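Local coordinates for thylakoid lumenal 15 kDa protein 1, chloroplastic (Arabidopsis thaliana, PDB 3N90) that is of unknown function but folds as a right-handed quadrilateral beta helix of pentapeptide repeats in the chloroplast thylakoid lumen, at residues Q26-Q31 / A41-A46; N85-G90 / A131-A136; K124-V129 / N135-T140. The protein carries 2 engineered substitutions. All blocks are in the same frame, centred on the assembly; numbering follows the deposited sequence.

Contact 1. Residues Q26-Q31 / A41-A46; sequences QTLIRQ and ANFKGA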
# COMPACT_ATOMS: atom_id res chain seq x y z
N GLN A 26 -2.80 -1.15 13.62
CA GLN A 26 -1.56 -1.25 14.36
C GLN A 26 -0.53 -0.24 13.93
O GLN A 26 -0.53 0.21 12.77
CB GLN A 26 -1.01 -2.66 14.25
CG GLN A 26 -2.06 -3.66 14.74
CD GLN A 26 -1.48 -4.99 14.99
OE1 GLN A 26 -2.20 -5.94 15.30
NE2 GLN A 26 -0.18 -5.09 14.86
N THR A 27 0.35 0.11 14.87
CA THR A 27 1.46 0.98 14.59
C THR A 27 2.60 0.15 14.06
O THR A 27 3.19 -0.66 14.80
CB THR A 27 1.89 1.77 15.83
OG1 THR A 27 0.76 2.47 16.32
CG2 THR A 27 2.96 2.77 15.50
N LEU A 28 2.88 0.33 12.76
CA LEU A 28 3.91 -0.42 12.06
C LEU A 28 4.85 0.50 11.27
O LEU A 28 5.22 0.22 10.13
CB LEU A 28 3.26 -1.45 11.12
CG LEU A 28 2.27 -2.40 11.83
CD1 LEU A 28 1.31 -2.99 10.83
CD2 LEU A 28 3.04 -3.46 12.56
N ILE A 29 5.26 1.59 11.91
CA ILE A 29 6.14 2.55 11.26
C ILE A 29 7.44 1.87 10.90
O ILE A 29 8.11 1.28 11.75
CB ILE A 29 6.34 3.75 12.21
CG1 ILE A 29 5.00 4.50 12.37
CG2 ILE A 29 7.51 4.61 11.74
CD1 ILE A 29 5.04 5.68 13.41
N ARG A 30 7.82 1.93 9.62
CA ARG A 30 9.07 1.35 9.16
C ARG A 30 9.23 -0.16 9.44
O ARG A 30 10.32 -0.68 9.44
CB ARG A 30 10.28 2.15 9.69
CG ARG A 30 10.29 3.58 9.06
CD ARG A 30 11.33 4.43 9.76
NE ARG A 30 11.47 5.75 9.14
CZ ARG A 30 11.79 6.86 9.79
NH1 ARG A 30 11.95 6.84 11.11
NH2 ARG A 30 11.93 8.01 9.12
N GLN A 31 8.08 -0.83 9.60
CA GLN A 31 8.05 -2.29 9.67
C GLN A 31 8.61 -2.89 8.36
O GLN A 31 8.31 -2.39 7.24
CB GLN A 31 6.63 -2.77 9.89
CG GLN A 31 6.59 -4.19 10.49
CD GLN A 31 7.16 -4.26 11.90
OE1 GLN A 31 6.98 -3.33 12.71
NE2 GLN A 31 7.85 -5.38 12.21
N ALA A 41 -4.09 -10.18 3.89
CA ALA A 41 -3.74 -9.63 5.19
C ALA A 41 -4.59 -8.39 5.41
O ALA A 41 -4.97 -7.74 4.45
CB ALA A 41 -2.26 -9.25 5.28
N ASN A 42 -4.86 -8.08 6.67
CA ASN A 42 -5.64 -6.91 7.04
C ASN A 42 -4.76 -5.81 7.63
O ASN A 42 -4.25 -5.93 8.75
CB ASN A 42 -6.69 -7.32 8.08
CG ASN A 42 -7.74 -6.24 8.32
OD1 ASN A 42 -7.66 -5.13 7.80
ND2 ASN A 42 -8.73 -6.57 9.16
N PHE A 43 -4.54 -4.75 6.85
CA PHE A 43 -3.84 -3.55 7.34
C PHE A 43 -4.76 -2.34 7.42
O PHE A 43 -4.30 -1.22 7.35
CB PHE A 43 -2.65 -3.16 6.44
CG PHE A 43 -1.49 -4.17 6.44
CD1 PHE A 43 -0.54 -4.14 7.46
CD2 PHE A 43 -1.39 -5.14 5.45
CE1 PHE A 43 0.54 -5.02 7.49
CE2 PHE A 43 -0.30 -6.07 5.48
CZ PHE A 43 0.65 -5.99 6.51
N LYS A 44 -6.07 -2.56 7.54
CA LYS A 44 -6.99 -1.42 7.49
C LYS A 44 -6.65 -0.40 8.57
O LYS A 44 -6.52 -0.78 9.74
CB LYS A 44 -8.45 -1.88 7.62
CG LYS A 44 -9.46 -0.72 7.62
CD LYS A 44 -10.87 -1.25 7.41
CE LYS A 44 -11.82 -0.09 7.13
NZ LYS A 44 -13.16 -0.57 6.76
N GLY A 45 -6.45 0.85 8.19
CA GLY A 45 -6.09 1.93 9.14
C GLY A 45 -4.78 1.77 9.87
O GLY A 45 -4.54 2.45 10.88
N ALA A 46 -3.92 0.86 9.39
CA ALA A 46 -2.61 0.70 9.99
C ALA A 46 -1.73 1.93 9.72
O ALA A 46 -1.93 2.67 8.74
CB ALA A 46 -1.93 -0.55 9.50
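Leu28 and Phe43 share the same first torsion, CG beside the backbone N and anti to the carbonyl carbon (chi1 -55° and -67°), and this sends the two side chains into the interior at about a right angle to each other. The leucine branch that touches is CD1. It comes up at the edge of the phenylalanine ring, in the ring plane, 4.0 Å from Phe43 CE1 and equally near CD1, so the leucine meets the rim of the ring and not a face. Phe23 lies nearly parallel to this ring and Phe33 meets it edge-to-face. Leu28 CD1 also touches CB of Ala46, the residue that ends the turn Phe43 begins, at 4.3 Å. The backbones come closest at Gln26 and Ala46, where Ala46 CA lies 3.5 Å from Gln26 O in a bent CA-H...O contact. Regular backbone bonds from Gln26 and Leu28 to Lys47 run beside it. Each segment turns a corner in a type II beta turn, Leu28 to Gln31 and Phe43 to Ala46, the second closed by Ala46 N to Phe43 O at 2.9 Å. Asn42 OD1, leading into this corner, accepts from Lys44 N in an Asx turn. An inward Leu or Phe, a small residue two places before it, as Ala41 is before Phe43, and type II corners are the marks of the pentapeptide-repeat quadrilateral beta helix.

Contact 2. Residues N85-G90 / A131-A136; sequences NANLEG and ATTGNA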
# COMPACT_ATOMS: atom_id res chain seq x y z
N ASN A 85 -8.89 5.31 0.22
CA ASN A 85 -8.46 6.34 1.16
C ASN A 85 -7.05 6.17 1.75
O ASN A 85 -6.70 6.83 2.73
CB ASN A 85 -9.49 6.49 2.29
CG ASN A 85 -10.77 7.16 1.81
OD1 ASN A 85 -10.72 8.20 1.16
ND2 ASN A 85 -11.91 6.58 2.16
N ALA A 86 -6.23 5.33 1.13
CA ALA A 86 -4.90 5.11 1.61
C ALA A 86 -4.04 6.30 1.23
O ALA A 86 -4.18 6.86 0.11
CB ALA A 86 -4.32 3.79 1.02
N ASN A 87 -3.18 6.72 2.14
CA ASN A 87 -2.26 7.81 1.85
C ASN A 87 -0.88 7.27 1.42
O ASN A 87 -0.11 6.74 2.23
CB ASN A 87 -2.17 8.84 3.00
CG ASN A 87 -1.30 10.04 2.65
OD1 ASN A 87 -0.79 10.14 1.53
ND2 ASN A 87 -1.13 10.95 3.60
N LEU A 88 -0.59 7.33 0.11
CA LEU A 88 0.73 6.90 -0.36
C LEU A 88 1.71 8.03 -0.62
O LEU A 88 2.67 7.86 -1.35
CB LEU A 88 0.61 5.97 -1.62
CG LEU A 88 -0.18 4.68 -1.36
CD1 LEU A 88 -1.66 4.89 -1.68
CD2 LEU A 88 0.34 3.55 -2.22
N GLU A 89 1.47 9.20 -0.01
CA GLU A 89 2.35 10.33 -0.29
C GLU A 89 3.82 9.95 -0.19
O GLU A 89 4.30 9.47 0.87
CB GLU A 89 1.96 11.50 0.61
CG GLU A 89 2.88 12.69 0.65
CD GLU A 89 2.75 13.37 2.04
OE1 GLU A 89 1.60 13.51 2.56
OE2 GLU A 89 3.80 13.74 2.61
N GLY A 90 4.56 10.12 -1.29
CA GLY A 90 6.00 9.87 -1.30
C GLY A 90 6.47 8.42 -1.22
O GLY A 90 7.65 8.13 -0.98
N ALA A 131 -10.27 10.70 1.93
CA ALA A 131 -11.02 11.06 3.16
C ALA A 131 -10.15 11.80 4.15
O ALA A 131 -10.67 12.49 5.03
CB ALA A 131 -11.61 9.83 3.83
N THR A 132 -8.84 11.61 4.02
CA THR A 132 -7.84 12.17 4.94
C THR A 132 -7.23 13.46 4.43
O THR A 132 -7.17 14.44 5.17
CB THR A 132 -6.70 11.12 5.31
OG1 THR A 132 -7.28 10.07 6.10
CG2 THR A 132 -5.56 11.76 6.06
N THR A 133 -6.81 13.49 3.16
CA THR A 133 -6.07 14.66 2.66
C THR A 133 -6.90 15.60 1.75
O THR A 133 -6.48 16.71 1.48
CB THR A 133 -4.78 14.28 1.86
OG1 THR A 133 -5.14 13.66 0.62
CG2 THR A 133 -3.84 13.36 2.68
N GLY A 134 -8.03 15.16 1.26
CA GLY A 134 -8.76 16.01 0.31
C GLY A 134 -7.96 16.31 -0.97
O GLY A 134 -8.23 17.30 -1.68
N ASN A 135 -6.95 15.50 -1.24
CA ASN A 135 -6.30 15.51 -2.55
C ASN A 135 -7.09 14.62 -3.51
O ASN A 135 -7.67 13.59 -3.11
CB ASN A 135 -4.82 15.12 -2.46
CG ASN A 135 -3.95 16.25 -2.00
OD1 ASN A 135 -4.31 17.43 -2.16
ND2 ASN A 135 -2.78 15.92 -1.45
N ALA A 136 -7.20 15.03 -4.77
CA ALA A 136 -8.01 14.24 -5.69
C ALA A 136 -7.09 13.18 -6.30
O ALA A 136 -5.98 13.51 -6.73
CB ALA A 136 -8.62 15.12 -6.77
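A partly buried, mainly polar contact joins Asn85 and Asn87, on a coil of the pentapeptide-repeat beta helix, to Ala131 and Thr133 of the C-terminal segment that runs back along the outside of the coils. Its one direct hydrogen bond is from Ala131 N to Asn85 OD1, short at 2.7 Å and nearly straight, with 170° at the hydrogen. The amide nevertheless stands well above the plane of the Asn85 carboxamide, away from the lone-pair directions. Ala131 CB follows close behind, 3.3 Å from the same Asn85 OD1, so the methyl group rests against the carboxamide. The second touch is a methyl against an amide nitrogen: Thr133 CG2 lies 3.7 Å from Asn87 ND2, the two side chains crossing at about a right angle. Asn87 extends outward with CG opposite its own N (chi1 -175°), and its OD1 is taken by Glu89 N at 2.9 Å, an Asx turn that fixes the amide and leaves ND2 facing the threonine methyl. Thr133 is held in a similar way: OG1 accepts from Asn135 N at 3.2 Å, an ST turn, and has its stronger polar partner in Asp108 OD2. That carboxylate also takes Asn135 ND2 and so fastens the segment to the next coil. Asn85 and Ala86 reach the same coil through backbone bonds to Thr105 and Asp108. The outer segment thus lies over the side of the helix of coils, arriving from helix 116-125 and ending at Ala136, the N-cap of helix 137-140.

Contact 3. Residues K124-V129 / N135-T140; sequences KVADGV and NATRDT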
# COMPACT_ATOMS: atom_id res chain seq x y z
N LYS A 124 -6.70 4.73 -15.34
CA LYS A 124 -7.90 4.08 -15.86
C LYS A 124 -8.82 3.73 -14.74
O LYS A 124 -10.02 3.60 -14.94
CB LYS A 124 -7.59 2.77 -16.60
CG LYS A 124 -7.05 2.99 -17.97
CD LYS A 124 -6.64 1.67 -18.59
CE LYS A 124 -6.02 1.92 -19.96
NZ LYS A 124 -5.38 0.68 -20.41
N VAL A 125 -8.25 3.48 -13.56
CA VAL A 125 -9.09 3.02 -12.46
C VAL A 125 -9.20 4.06 -11.34
O VAL A 125 -9.84 3.77 -10.33
CB VAL A 125 -8.61 1.65 -11.87
CG1 VAL A 125 -8.85 0.48 -12.86
CG2 VAL A 125 -7.16 1.73 -11.44
N ALA A 126 -8.60 5.25 -11.54
CA ALA A 126 -8.49 6.31 -10.52
C ALA A 126 -9.70 7.23 -10.40
O ALA A 126 -10.17 7.80 -11.40
CB ALA A 126 -7.22 7.15 -10.73
N ASP A 127 -10.16 7.39 -9.17
CA ASP A 127 -11.22 8.35 -8.85
C ASP A 127 -11.23 8.73 -7.36
O ASP A 127 -10.46 8.19 -6.57
CB ASP A 127 -12.58 7.86 -9.39
CG ASP A 127 -13.18 6.71 -8.60
OD1 ASP A 127 -12.60 6.22 -7.61
OD2 ASP A 127 -14.29 6.28 -8.99
N GLY A 128 -12.06 9.70 -6.99
CA GLY A 128 -12.28 9.96 -5.59
C GLY A 128 -11.37 10.98 -4.98
O GLY A 128 -10.40 11.49 -5.61
N VAL A 129 -11.69 11.30 -3.72
CA VAL A 129 -10.91 12.21 -2.92
C VAL A 129 -10.56 11.47 -1.65
O VAL A 129 -11.37 10.72 -1.10
CB VAL A 129 -11.68 13.51 -2.52
CG1 VAL A 129 -10.69 14.62 -2.18
CG2 VAL A 129 -12.61 13.97 -3.66
N ASN A 135 -6.95 15.50 -1.24
CA ASN A 135 -6.30 15.51 -2.55
C ASN A 135 -7.09 14.62 -3.51
O ASN A 135 -7.67 13.59 -3.11
CB ASN A 135 -4.82 15.12 -2.46
CG ASN A 135 -3.95 16.25 -2.00
OD1 ASN A 135 -4.31 17.43 -2.16
ND2 ASN A 135 -2.78 15.92 -1.45
N ALA A 136 -7.20 15.03 -4.77
CA ALA A 136 -8.01 14.24 -5.69
C ALA A 136 -7.09 13.18 -6.30
O ALA A 136 -5.98 13.51 -6.73
CB ALA A 136 -8.62 15.12 -6.77
N THR A 137 -7.55 11.93 -6.31
CA THR A 137 -6.65 10.79 -6.64
C THR A 137 -6.04 11.00 -8.00
O THR A 137 -4.85 10.88 -8.17
CB THR A 137 -7.34 9.42 -6.56
OG1 THR A 137 -7.71 9.17 -5.20
CG2 THR A 137 -6.40 8.27 -7.05
N ARG A 138 -6.88 11.41 -8.95
CA ARG A 138 -6.48 11.74 -10.33
C ARG A 138 -5.46 12.86 -10.44
O ARG A 138 -4.62 12.83 -11.33
CB ARG A 138 -7.71 12.09 -11.16
CG ARG A 138 -8.73 10.97 -11.28
CD ARG A 138 -9.79 11.28 -12.31
NE ARG A 138 -9.27 11.33 -13.68
CZ ARG A 138 -8.89 10.27 -14.40
NH1 ARG A 138 -8.93 9.05 -13.88
NH2 ARG A 138 -8.45 10.42 -15.63
N ASP A 139 -5.55 13.85 -9.54
CA ASP A 139 -4.57 14.94 -9.52
C ASP A 139 -3.23 14.49 -8.98
O ASP A 139 -2.18 14.88 -9.50
CB ASP A 139 -5.08 16.13 -8.72
CG ASP A 139 -6.25 16.81 -9.39
OD1 ASP A 139 -6.33 16.74 -10.63
OD2 ASP A 139 -7.07 17.42 -8.67
N THR A 140 -3.25 13.68 -7.92
CA THR A 140 -2.00 13.18 -7.36
C THR A 140 -1.30 12.32 -8.39
O THR A 140 -0.08 12.26 -8.40
CB THR A 140 -2.23 12.40 -6.04
OG1 THR A 140 -2.97 11.20 -6.29
CG2 THR A 140 -3.01 13.27 -5.05
O HOH W 1 -9.48 11.76 -8.27
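Arg138 reaches back across an antiparallel pairing of residues 126-129 with 135-138, bridged once, at Val129 and Ala136, just before helix 137-140. From CB its chain goes to CG, 3.5 Å from Ala126 O, and on to CD, which rests against the same oxygen. A bend at chi3 (66°) then curls the guanidinium round, so that NH1 donates to Ala126 O at 3.0 Å. That oxygen lies in the guanidinium plane, at its edge. NH1 also bonds Cys123 O, whose residue carries the disulfide to Cys143, and NH2 bonds Asn144 OD1. The positive group would therefore be expected to suit the carbonyls at the C-terminal end of helix 116-125. A leucine in its place would probably leave the carbonyls of Ala126 and Cys123 without this donor and the end of helix 116-125 less firmly tied to the tail. Beside the arginine, Thr137 CG2 packs on Ala126 CB at 3.9 Å, while Thr137 OG1 has its bond with Ala107 O. Gly128 O is gripped twice: Thr137 N donates to it almost straight (3.0 Å, 177°), and a water that donates to it accepts from Arg138 N at 2.7 Å. The amides at the start of helix 137-140 are thus met by a loop carbonyl and a water. Gly128 is well suited here, since at its backbone angles a CB would be jammed against the carbonyl O of Asp127. At the bridge itself, Val129 CG1 lies 3.3 Å from Asn135 O.

From the N terminus, contact 1 comes first, closing about one coil of the beta helix as residues 41-46 return beside 26-31. It is finished before contact 2 opens and lies about 16 Å from it, centre to centre. Contact 2 closes a longer loop, from the coil at 85-90 through the later coils and helix 116-125 to residues 131-136. Residues 124-129 of contact 3 fall within that loop, and its second segment overlaps the end of contact 2 at Asn135 and Ala136, so the two touch, Gly134 C lying 3.4 Å from Val129 CG1. Together they tie to the coils helices 116-125 and 137-140 and their connecting loop; contact 3 lies across the chain's centre from contact 1.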